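Local atomic coordinates of prolyl endopeptidase (Myxococcus xanthus, PDB entry 2BKL), a protein that probably hydrolyses oligopeptides on the carboxyl side of proline and, more slowly, alanine residues, acting as a serine endopeptidase of the prolyl oligopeptidase family. Residues Ala143-Val148 and Asp616-Pro621; Asp163-Gly168 and Phe182-Leu187; Met610-His615 and Ala641-Glu646. One frame throughout, in Å; residues are numbered along the deposited sequence. Where two conformers were deposited one is given.

In the fold
Prolyl oligopeptidases join a beta-propeller to an alpha/beta-hydrolase domain, and the three contacts sample each part and the seam between them. Contact 1 is the seam: D145 of the propeller meets R618 of the hydrolase domain, which also holds the bound Z-Ala-Pro. Contact 2 lies in the propeller, centred about 17 Å from contact 1 and tied to it by a probable hydrogen bond, G168 N to A147 O at 3.0 Å; its E185 side chain is about 8 Å from the ligand. Contact 3, centred about 15 Å from contact 1, pairs two hydrolase strands; its H615 O packs 3.5 Å from A144 CB, and its A613 side chain is about 12 Å from the ligand.

Contact 1 (Ala143-Val148 and Asp616-Pro621); sequences AADEAV and DDRVDP. With ZAH (N-[(benzyloxy)carbonyl]-L-alanyl-L-proline), chain C.
R618 takes hold of D145 side-on, its NE and NH2 each reaching one carboxylate oxygen. NE to D145 OD2 is 2.9 Å and uses the syn lone pair; NH2 to D145 OD1 is 3.0 Å, also on the syn side but 30° out of the carboxylate plane; the two flat groups are turned 34° against each other. A water joins D145 OD2 to D617 O as well. With two bonds in the salt bridge, rotation of the guanidinium is restrained, and its remaining nitrogen is aimed at the ligand: NH1 donates to ZAH O9 at 2.8 Å, while ZAH C24, an atom of the benzyl ring, lies over one guanidinium face, toward its rim. The bend of the arginine chain at chi3 (-52°) turns its end toward both partners.

Beside this pair, D617 turns its carboxylate to the backbone amides of the 143-148 loop. Its OD1 accepts from D145 N at 2.9 Å and its OD2 from E146 N at 3.1 Å, each through a syn lone pair, so one carboxylate spans two successive amides. These bonds cross from the hydrolase domain to the beta-propeller, at the interdomain cleft where prolyl oligopeptidases enclose their substrates. Within the hydrolase loop, D616 OD1 accepts from R618 N, an Asx turn, and from V619 N, an Asx motif, both from the same face of its plane, while its OD2 bonds H651, consistent with a Ser-His-Asp triad with S533.

The partly exposed E146 forms the looser side. A water links its OE1 to D617 OD2, where the two acids come within 4.5 Å of each other. A salt bridge from E146 OE1 to R198 probably eases that repulsion, and the nearest direct approach of the E146 side chain is CB, 3.7 Å from D617 OD2.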
loop_
_atom_site.group_PDB
_atom_site.type_symbol
_atom_site.label_atom_id
_atom_site.label_comp_id
_atom_site.label_asym_id
_atom_site.label_seq_id
_atom_site.Cartn_x
_atom_site.Cartn_y
_atom_site.Cartn_z
ATOM N N ALA A 143 4.666 11.821 -8.634
ATOM C CA ALA A 143 3.925 10.997 -7.663
ATOM C C ALA A 143 4.857 10.160 -6.786
ATOM O O ALA A 143 4.481 9.104 -6.269
ATOM C CB ALA A 143 2.874 10.120 -8.370
ATOM N N ALA A 144 6.076 10.651 -6.584
ATOM C CA ALA A 144 7.032 10.002 -5.689
ATOM C C ALA A 144 6.748 10.408 -4.234
ATOM O O ALA A 144 5.758 11.108 -3.944
ATOM C CB ALA A 144 8.451 10.314 -6.105
ATOM N N ASP A 145 7.532 9.919 -3.286
ATOM C CA ASP A 145 7.207 10.161 -1.881
ATOM C C ASP A 145 7.540 11.570 -1.402
ATOM O O ASP A 145 6.831 12.126 -0.554
ATOM C CB ASP A 145 7.934 9.176 -0.967
ATOM C CG ASP A 145 7.403 7.765 -1.066
ATOM O OD1 ASP A 145 6.412 7.467 -1.791
ATOM O OD2 ASP A 145 8.007 6.863 -0.452
ATOM N N GLU A 146 8.587 12.161 -1.954
ATOM C CA GLU A 146 9.018 13.482 -1.556
ATOM C C GLU A 146 7.848 14.438 -1.796
ATOM O O GLU A 146 7.226 14.428 -2.872
ATOM C CB GLU A 146 10.267 13.941 -2.355
ATOM C CG GLU A 146 11.025 15.109 -1.716
ATOM C CD GLU A 146 11.700 14.751 -0.390
ATOM O OE1 GLU A 146 12.028 13.575 -0.180
ATOM O OE2 GLU A 146 11.899 15.659 0.462
ATOM N N ALA A 147 7.569 15.277 -0.812
ATOM C CA ALA A 147 6.395 16.144 -0.844
ATOM C C ALA A 147 6.686 17.527 -0.256
ATOM O O ALA A 147 7.446 17.659 0.703
ATOM C CB ALA A 147 5.252 15.508 -0.062
ATOM N N VAL A 148 6.012 18.527 -0.800
ATOM C CA VAL A 148 6.018 19.867 -0.245
ATOM C C VAL A 148 4.600 20.228 0.133
ATOM O O VAL A 148 3.681 20.099 -0.674
ATOM C CB VAL A 148 6.600 20.867 -1.288
ATOM C CG1 VAL A 148 6.538 22.318 -0.798
ATOM C CG2 VAL A 148 8.016 20.452 -1.679
ATOM N N ASP A 616 11.397 6.028 -8.259
ATOM C CA ASP A 616 11.051 5.347 -7.006
ATOM C C ASP A 616 12.064 5.700 -5.921
ATOM O O ASP A 616 13.181 5.184 -5.876
ATOM C CB ASP A 616 10.961 3.842 -7.233
ATOM C CG ASP A 616 10.331 3.104 -6.079
ATOM O OD1 ASP A 616 10.250 3.668 -4.944
ATOM O OD2 ASP A 616 9.881 1.948 -6.255
ATOM N N ASP A 617 11.649 6.615 -5.055
ATOM C CA ASP A 617 12.461 7.057 -3.916
ATOM C C ASP A 617 12.151 6.317 -2.609
ATOM O O ASP A 617 12.504 6.758 -1.511
ATOM C CB ASP A 617 12.370 8.596 -3.703
ATOM C CG ASP A 617 10.960 9.098 -3.427
ATOM O OD1 ASP A 617 9.992 8.324 -3.572
ATOM O OD2 ASP A 617 10.777 10.305 -3.049
ATOM N N ARG A 618 11.507 5.182 -2.734
ATOM C CA ARG A 618 11.205 4.320 -1.595
ATOM C C ARG A 618 11.999 3.027 -1.717
ATOM O O ARG A 618 12.856 2.741 -0.876
ATOM C CB ARG A 618 9.710 4.052 -1.519
ATOM C CG ARG A 618 9.297 3.430 -0.191
ATOM C CD ARG A 618 7.817 3.065 -0.019
ATOM N NE ARG A 618 6.930 4.185 -0.321
ATOM C CZ ARG A 618 5.601 4.097 -0.372
ATOM N NH1 ARG A 618 4.968 2.976 -0.064
ATOM N NH2 ARG A 618 4.877 5.156 -0.715
ATOM N N VAL A 619 11.695 2.254 -2.764
ATOM C CA VAL A 619 12.397 1.026 -3.097
ATOM C C VAL A 619 13.393 1.303 -4.193
ATOM O O VAL A 619 13.031 1.671 -5.312
ATOM C CB VAL A 619 11.400 -0.065 -3.548
ATOM C CG1 VAL A 619 12.133 -1.298 -4.108
ATOM C CG2 VAL A 619 10.489 -0.466 -2.364
ATOM N N ASP A 620 14.671 1.147 -3.903
ATOM C CA ASP A 620 15.672 1.557 -4.864
ATOM C C ASP A 620 15.565 0.759 -6.158
ATOM O O ASP A 620 15.458 -0.471 -6.111
ATOM C CB ASP A 620 17.060 1.405 -4.258
ATOM C CG ASP A 620 18.086 2.192 -4.992
ATOM O OD1 ASP A 620 18.416 1.784 -6.112
ATOM O OD2 ASP A 620 18.583 3.242 -4.524
ATOM N N PRO A 621 15.540 1.429 -7.307
ATOM C CA PRO A 621 15.484 0.720 -8.591
ATOM C C PRO A 621 16.651 -0.216 -8.876
ATOM O O PRO A 621 16.558 -1.016 -9.771
ATOM C CB PRO A 621 15.435 1.866 -9.611
ATOM C CG PRO A 621 14.811 3.027 -8.820
ATOM C CD PRO A 621 15.452 2.891 -7.487
HETATM C C1 ZAH C . 6.574 -2.190 -0.798
HETATM O O2 ZAH C . 6.103 -3.422 -0.300
HETATM C C3 ZAH C . 7.517 -1.461 0.188
HETATM C C4 ZAH C . 8.793 -2.264 0.457
HETATM C C5 ZAH C . 8.515 -3.118 1.689
HETATM C C6 ZAH C . 7.425 -2.426 2.464
HETATM N N7 ZAH C . 6.993 -1.360 1.568
HETATM C C8 ZAH C . 6.112 -0.431 1.932
HETATM O O9 ZAH C . 5.842 0.533 1.069
HETATM C C10 ZAH C . 5.642 -0.281 3.395
HETATM C C11 ZAH C . 4.481 -1.269 3.509
HETATM N N14 ZAH C . 5.151 1.046 3.674
HETATM C C15 ZAH C . 5.970 2.060 3.823
HETATM O O16 ZAH C . 7.268 1.900 3.814
HETATM O O17 ZAH C . 5.404 3.359 4.037
HETATM C C18 ZAH C . 6.372 4.438 4.028
HETATM C C19 ZAH C . 5.698 5.813 3.966
HETATM C C20 ZAH C . 4.916 6.241 5.047
HETATM C C21 ZAH C . 4.288 7.486 4.998
HETATM C C22 ZAH C . 4.462 8.307 3.881
HETATM C C23 ZAH C . 5.261 7.896 2.811
HETATM C C24 ZAH C . 5.877 6.645 2.854
HETATM O O HOH W 1 7.837 6.816 -4.538
HETATM O O HOH W 2 10.476 7.359 0.464
HETATM O O HOH W 3 12.508 10.986 -0.982
#

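Contact 2 (Asp163-Gly168 and Phe182-Leu187); sequences DVIEGG and FYYEWL
I165 points its side chain at Y184, and the two approach from opposite directions. Its CD1 sits over one face of the tyrosine ring, 4.2 Å from the centroid and 27° off the normal, a CH-pi contact, while CG2 touches the hydroxyl end, 3.7 Å from Y184 OH. That hydroxyl is bonded to D216 and R205. The same CD1 meets F182 obliquely, at CZ (4.1 Å), and CG2 also lies against W186 CD1, so a single isoleucine touches three aromatic side chains of one strand.

W186, with CG anti to its backbone N (chi1 -176°), brings the indole edge to the backbone of the facing loop: NE1 gives a weak bond to E166 O, which lies near the ring plane. Next to it, L187 N donates to G167 O at 2.9 Å, in the carbonyl plane and on a lone pair. A water bridges G167 O and E185 O. G167 CA lies 3.5 Å from L187 O in a CA-H...O contact, at a phi of 77°, where a CB would collide with that oxygen. Segment 163-168, between strands 148-153 and 174-175, thus packs on strand 181-186 of an antiparallel four-stranded blade, the repeating element of the beta-propeller.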
loop_
_atom_site.group_PDB
_atom_site.type_symbol
_atom_site.label_atom_id
_atom_site.label_comp_id
_atom_site.label_asym_id
_atom_site.label_seq_id
_atom_site.Cartn_x
_atom_site.Cartn_y
_atom_site.Cartn_z
ATOM N N ASP A 163 2.948 29.811 3.449
ATOM C CA ASP A 163 2.744 28.508 4.061
ATOM C C ASP A 163 3.169 27.429 3.070
ATOM O O ASP A 163 2.354 26.748 2.441
ATOM C CB ASP A 163 1.277 28.336 4.467
ATOM C CG ASP A 163 0.787 29.475 5.331
ATOM O OD1 ASP A 163 1.354 29.662 6.424
ATOM O OD2 ASP A 163 -0.141 30.227 4.975
ATOM N N VAL A 164 4.474 27.290 2.937
ATOM C CA VAL A 164 5.062 26.353 1.997
ATOM C C VAL A 164 6.154 25.642 2.768
ATOM O O VAL A 164 7.084 26.284 3.265
ATOM C CB VAL A 164 5.671 27.046 0.774
ATOM C CG1 VAL A 164 6.340 26.014 -0.144
ATOM C CG2 VAL A 164 4.626 27.879 0.031
ATOM N N ILE A 165 6.038 24.326 2.904
ATOM C CA ILE A 165 6.934 23.584 3.752
ATOM C C ILE A 165 7.531 22.386 3.022
ATOM O O ILE A 165 6.833 21.395 2.723
ATOM C CB ILE A 165 6.216 23.117 5.037
ATOM C CG1 ILE A 165 5.391 24.222 5.711
ATOM C CG2 ILE A 165 7.226 22.576 6.009
ATOM C CD1 ILE A 165 4.567 23.747 6.883
ATOM N N GLU A 166 8.822 22.451 2.708
ATOM C CA GLU A 166 9.515 21.288 2.170
ATOM C C GLU A 166 9.740 20.239 3.276
ATOM O O GLU A 166 9.573 20.511 4.459
ATOM C CB GLU A 166 10.823 21.705 1.466
ATOM C CG GLU A 166 10.552 22.645 0.289
ATOM C CD GLU A 166 11.717 22.870 -0.673
ATOM O OE1 GLU A 166 12.668 22.067 -0.695
ATOM O OE2 GLU A 166 11.645 23.861 -1.438
ATOM N N GLY A 167 10.065 19.028 2.887
ATOM C CA GLY A 167 10.251 17.971 3.844
ATOM C C GLY A 167 8.976 17.376 4.413
ATOM O O GLY A 167 8.988 16.826 5.524
ATOM N N GLY A 168 7.901 17.407 3.622
ATOM C CA GLY A 168 6.615 16.905 4.052
ATOM C C GLY A 168 6.268 15.485 3.692
ATOM O O GLY A 168 5.104 15.101 3.814
ATOM N N PHE A 182 -1.508 23.858 12.015
ATOM C CA PHE A 182 -1.591 22.410 12.065
ATOM C C PHE A 182 -0.287 21.781 12.570
ATOM O O PHE A 182 0.818 22.327 12.391
ATOM C CB PHE A 182 -1.953 21.849 10.700
ATOM C CG PHE A 182 -1.079 22.332 9.574
ATOM C CD1 PHE A 182 0.177 21.734 9.332
ATOM C CD2 PHE A 182 -1.525 23.324 8.708
ATOM C CE1 PHE A 182 0.967 22.189 8.269
ATOM C CE2 PHE A 182 -0.720 23.763 7.636
ATOM C CZ PHE A 182 0.495 23.184 7.426
ATOM N N TYR A 183 -0.432 20.647 13.245
ATOM C CA TYR A 183 0.688 19.759 13.575
ATOM C C TYR A 183 1.040 18.914 12.373
ATOM O O TYR A 183 0.170 18.503 11.615
ATOM C CB TYR A 183 0.296 18.829 14.721
ATOM C CG TYR A 183 0.078 19.528 16.046
ATOM C CD1 TYR A 183 1.137 19.782 16.929
ATOM C CD2 TYR A 183 -1.198 19.904 16.457
ATOM C CE1 TYR A 183 0.941 20.388 18.115
ATOM C CE2 TYR A 183 -1.391 20.553 17.651
ATOM C CZ TYR A 183 -0.322 20.774 18.483
ATOM O OH TYR A 183 -0.477 21.398 19.699
ATOM N N TYR A 184 2.313 18.614 12.196
ATOM C CA TYR A 184 2.729 17.785 11.068
ATOM C C TYR A 184 4.104 17.179 11.315
ATOM O O TYR A 184 4.874 17.643 12.151
ATOM C CB TYR A 184 2.728 18.582 9.742
ATOM C CG TYR A 184 3.795 19.652 9.703
ATOM C CD1 TYR A 184 3.688 20.834 10.432
ATOM C CD2 TYR A 184 4.979 19.440 9.032
ATOM C CE1 TYR A 184 4.703 21.795 10.426
ATOM C CE2 TYR A 184 5.990 20.403 9.015
ATOM C CZ TYR A 184 5.859 21.567 9.731
ATOM O OH TYR A 184 6.864 22.506 9.731
ATOM N N GLU A 185 4.384 16.142 10.545
ATOM C CA GLU A 185 5.632 15.380 10.564
ATOM C C GLU A 185 6.560 15.966 9.517
ATOM O O GLU A 185 6.192 16.090 8.353
ATOM C CB GLU A 185 5.355 13.934 10.213
ATOM C CG GLU A 185 4.391 13.186 11.124
ATOM C CD GLU A 185 2.926 13.643 11.134
ATOM O OE1 GLU A 185 2.393 14.145 10.144
ATOM O OE2 GLU A 185 2.248 13.512 12.197
ATOM N N TRP A 186 7.767 16.346 9.946
ATOM C CA TRP A 186 8.702 17.118 9.137
ATOM C C TRP A 186 10.062 16.421 9.045
ATOM O O TRP A 186 10.559 15.896 10.037
ATOM C CB TRP A 186 8.909 18.504 9.776
ATOM C CG TRP A 186 9.767 19.391 8.957
ATOM C CD1 TRP A 186 9.507 19.891 7.706
ATOM C CD2 TRP A 186 11.037 19.916 9.335
ATOM N NE1 TRP A 186 10.555 20.680 7.285
ATOM C CE2 TRP A 186 11.493 20.728 8.273
ATOM C CE3 TRP A 186 11.832 19.794 10.471
ATOM C CZ2 TRP A 186 12.720 21.395 8.317
ATOM C CZ3 TRP A 186 13.048 20.460 10.518
ATOM C CH2 TRP A 186 13.473 21.245 9.451
ATOM N N LEU A 187 10.683 16.471 7.865
ATOM C CA LEU A 187 12.079 16.055 7.679
ATOM C C LEU A 187 12.936 17.262 7.345
ATOM O O LEU A 187 12.547 18.094 6.521
ATOM C CB LEU A 187 12.196 15.061 6.534
ATOM C CG LEU A 187 11.607 13.684 6.761
ATOM C CD1 LEU A 187 11.545 12.906 5.478
ATOM C CD2 LEU A 187 12.430 12.914 7.768
HETATM O O HOH W 4 7.734 14.591 6.596
#

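Contact 3 (Met610-His615 and Ala641-Glu646); sequences MMAADH and ALLRIE
M610 bonds both ways to the facing strand: its N donates to L642 O, and its O accepts from R644 N at 2.9 Å. The pattern continues with A612 N to R644 O and E646 N to A612 O, both 2.8 Å, in the alternation proper to parallel strands, whose directions differ by 28°. The fourth of these bonds departs from the others, since E646 N stands 41° above the plane of the A612 carbonyl. D614 N also bonds E646 O, at 3.0 Å.

Apolar packing falls mainly on the face bearing M610, A612, L643 and I645. L643 has CG anti to the backbone N (chi1 176°), which swings CD1 across to the neighbouring strand, 3.8 Å from M610 CB and 4.0 Å from A612 CB. Farther along, I645 CG2 meets D614 CB. Helix 622-632 covers part of this face, its V628 touching L643, and completes the right-handed beta-alpha-beta crossover that connects the strands.

Charged groups lie on the other face. R644, extended from CG to NE, is crossed at a slant by M611, whose CE comes against its CD in one of the two conformers of the methionine. The arginine's NH1 bonds E646 OE1 at 2.8 Å. The acceptor is met from above the carboxylate plane, although it lies close to the guanidinium plane. A second salt bridge runs from R644 NE to D666 of helix 657-674.

The acids at NE and NH1 probably offset the cost of burying the arginine's charge; the bridge to D666 ties the outermost strand of the hydrolase sheet to helix 657-674, while that to E646 stays within the strand.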
loop_
_atom_site.group_PDB
_atom_site.type_symbol
_atom_site.label_atom_id
_atom_site.label_comp_id
_atom_site.label_asym_id
_atom_site.label_seq_id
_atom_site.Cartn_x
_atom_site.Cartn_y
_atom_site.Cartn_z
ATOM N N MET A 610 9.953 -7.235 -15.733
ATOM C CA MET A 610 10.275 -6.392 -14.585
ATOM C C MET A 610 9.624 -5.051 -14.853
ATOM O O MET A 610 9.975 -4.370 -15.837
ATOM C CB MET A 610 11.771 -6.108 -14.592
ATOM C CG MET A 610 12.790 -6.970 -13.885
ATOM S SD MET A 610 12.239 -8.270 -12.921
ATOM C CE MET A 610 13.130 -7.833 -11.409
ATOM N N MET A 611 8.753 -4.607 -13.980
ATOM C CA MET A 611 8.075 -3.325 -14.131
ATOM C C MET A 611 8.639 -2.333 -13.136
ATOM O O MET A 611 8.239 -2.261 -11.963
ATOM C CB MET A 611 6.579 -3.448 -13.987
ATOM C CG MET A 611 6.049 -4.555 -14.808
ATOM S SD MET A 611 4.354 -4.597 -15.386
ATOM C CE MET A 611 4.090 -2.951 -16.147
ATOM N N ALA A 612 9.563 -1.531 -13.625
ATOM C CA ALA A 612 10.293 -0.576 -12.797
ATOM C C ALA A 612 9.776 0.836 -13.024
ATOM O O ALA A 612 8.999 1.109 -13.934
ATOM C CB ALA A 612 11.759 -0.656 -13.113
ATOM N N ALA A 613 10.173 1.717 -12.115
ATOM C CA ALA A 613 9.776 3.121 -12.100
ATOM C C ALA A 613 11.023 3.965 -11.920
ATOM O O ALA A 613 11.818 3.714 -11.006
ATOM C CB ALA A 613 8.815 3.379 -10.977
ATOM N N ASP A 614 11.169 4.991 -12.747
ATOM C CA ASP A 614 12.393 5.797 -12.770
ATOM C C ASP A 614 12.619 6.715 -11.575
ATOM O O ASP A 614 13.750 7.142 -11.351
ATOM C CB ASP A 614 12.551 6.582 -14.085
ATOM C CG ASP A 614 11.553 7.700 -14.267
ATOM O OD1 ASP A 614 10.666 7.885 -13.403
ATOM O OD2 ASP A 614 11.610 8.438 -15.284
ATOM N N HIS A 615 11.569 7.022 -10.819
ATOM C CA HIS A 615 11.686 7.952 -9.698
ATOM C C HIS A 615 11.194 7.324 -8.403
ATOM O O HIS A 615 10.694 8.007 -7.522
ATOM C CB HIS A 615 10.899 9.235 -9.969
ATOM C CG HIS A 615 11.663 10.266 -10.721
ATOM N ND1 HIS A 615 11.576 10.401 -12.087
ATOM C CD2 HIS A 615 12.521 11.221 -10.295
ATOM C CE1 HIS A 615 12.347 11.400 -12.478
ATOM N NE2 HIS A 615 12.933 11.916 -11.411
ATOM N N ALA A 641 13.542 -12.045 -20.610
ATOM C CA ALA A 641 13.643 -11.312 -19.340
ATOM C C ALA A 641 13.791 -9.842 -19.703
ATOM O O ALA A 641 14.787 -9.472 -20.312
ATOM C CB ALA A 641 14.821 -11.808 -18.521
ATOM N N LEU A 642 12.789 -9.027 -19.385
ATOM C CA LEU A 642 12.673 -7.659 -19.851
ATOM C C LEU A 642 12.637 -6.700 -18.699
ATOM O O LEU A 642 11.970 -6.987 -17.705
ATOM C CB LEU A 642 11.396 -7.495 -20.694
ATOM C CG LEU A 642 11.239 -8.429 -21.896
ATOM C CD1 LEU A 642 9.893 -8.267 -22.550
ATOM C CD2 LEU A 642 12.329 -8.207 -22.911
ATOM N N LEU A 643 13.319 -5.566 -18.824
ATOM C CA LEU A 643 13.249 -4.491 -17.861
ATOM C C LEU A 643 12.538 -3.298 -18.496
ATOM O O LEU A 643 13.093 -2.617 -19.345
ATOM C CB LEU A 643 14.666 -4.098 -17.392
ATOM C CG LEU A 643 14.743 -2.901 -16.433
ATOM C CD1 LEU A 643 14.067 -3.178 -15.108
ATOM C CD2 LEU A 643 16.200 -2.496 -16.192
ATOM N N ARG A 644 11.305 -3.061 -18.084
ATOM C CA ARG A 644 10.506 -1.935 -18.530
ATOM C C ARG A 644 10.557 -0.814 -17.490
ATOM O O ARG A 644 10.176 -1.048 -16.341
ATOM C CB ARG A 644 9.091 -2.414 -18.694
ATOM C CG ARG A 644 8.113 -1.396 -19.277
ATOM C CD ARG A 644 6.674 -1.823 -19.070
ATOM N NE ARG A 644 5.704 -0.993 -19.746
ATOM C CZ ARG A 644 5.217 0.157 -19.287
ATOM N NH1 ARG A 644 5.597 0.676 -18.141
ATOM N NH2 ARG A 644 4.329 0.800 -20.022
ATOM N N ILE A 645 11.001 0.381 -17.860
ATOM C CA ILE A 645 11.145 1.459 -16.911
ATOM C C ILE A 645 10.104 2.525 -17.194
ATOM O O ILE A 645 10.126 3.162 -18.251
ATOM C CB ILE A 645 12.571 2.038 -16.943
ATOM C CG1 ILE A 645 13.637 0.927 -16.744
ATOM C CG2 ILE A 645 12.720 3.171 -15.905
ATOM C CD1 ILE A 645 15.100 1.422 -16.948
ATOM N N GLU A 646 9.179 2.718 -16.271
ATOM C CA GLU A 646 8.149 3.727 -16.455
ATOM C C GLU A 646 8.733 5.102 -16.198
ATOM O O GLU A 646 9.408 5.306 -15.193
ATOM C CB GLU A 646 7.011 3.450 -15.480
ATOM C CG GLU A 646 5.808 4.380 -15.561
ATOM C CD GLU A 646 4.789 3.988 -16.609
ATOM O OE1 GLU A 646 4.430 2.791 -16.688
ATOM O OE2 GLU A 646 4.274 4.910 -17.291
#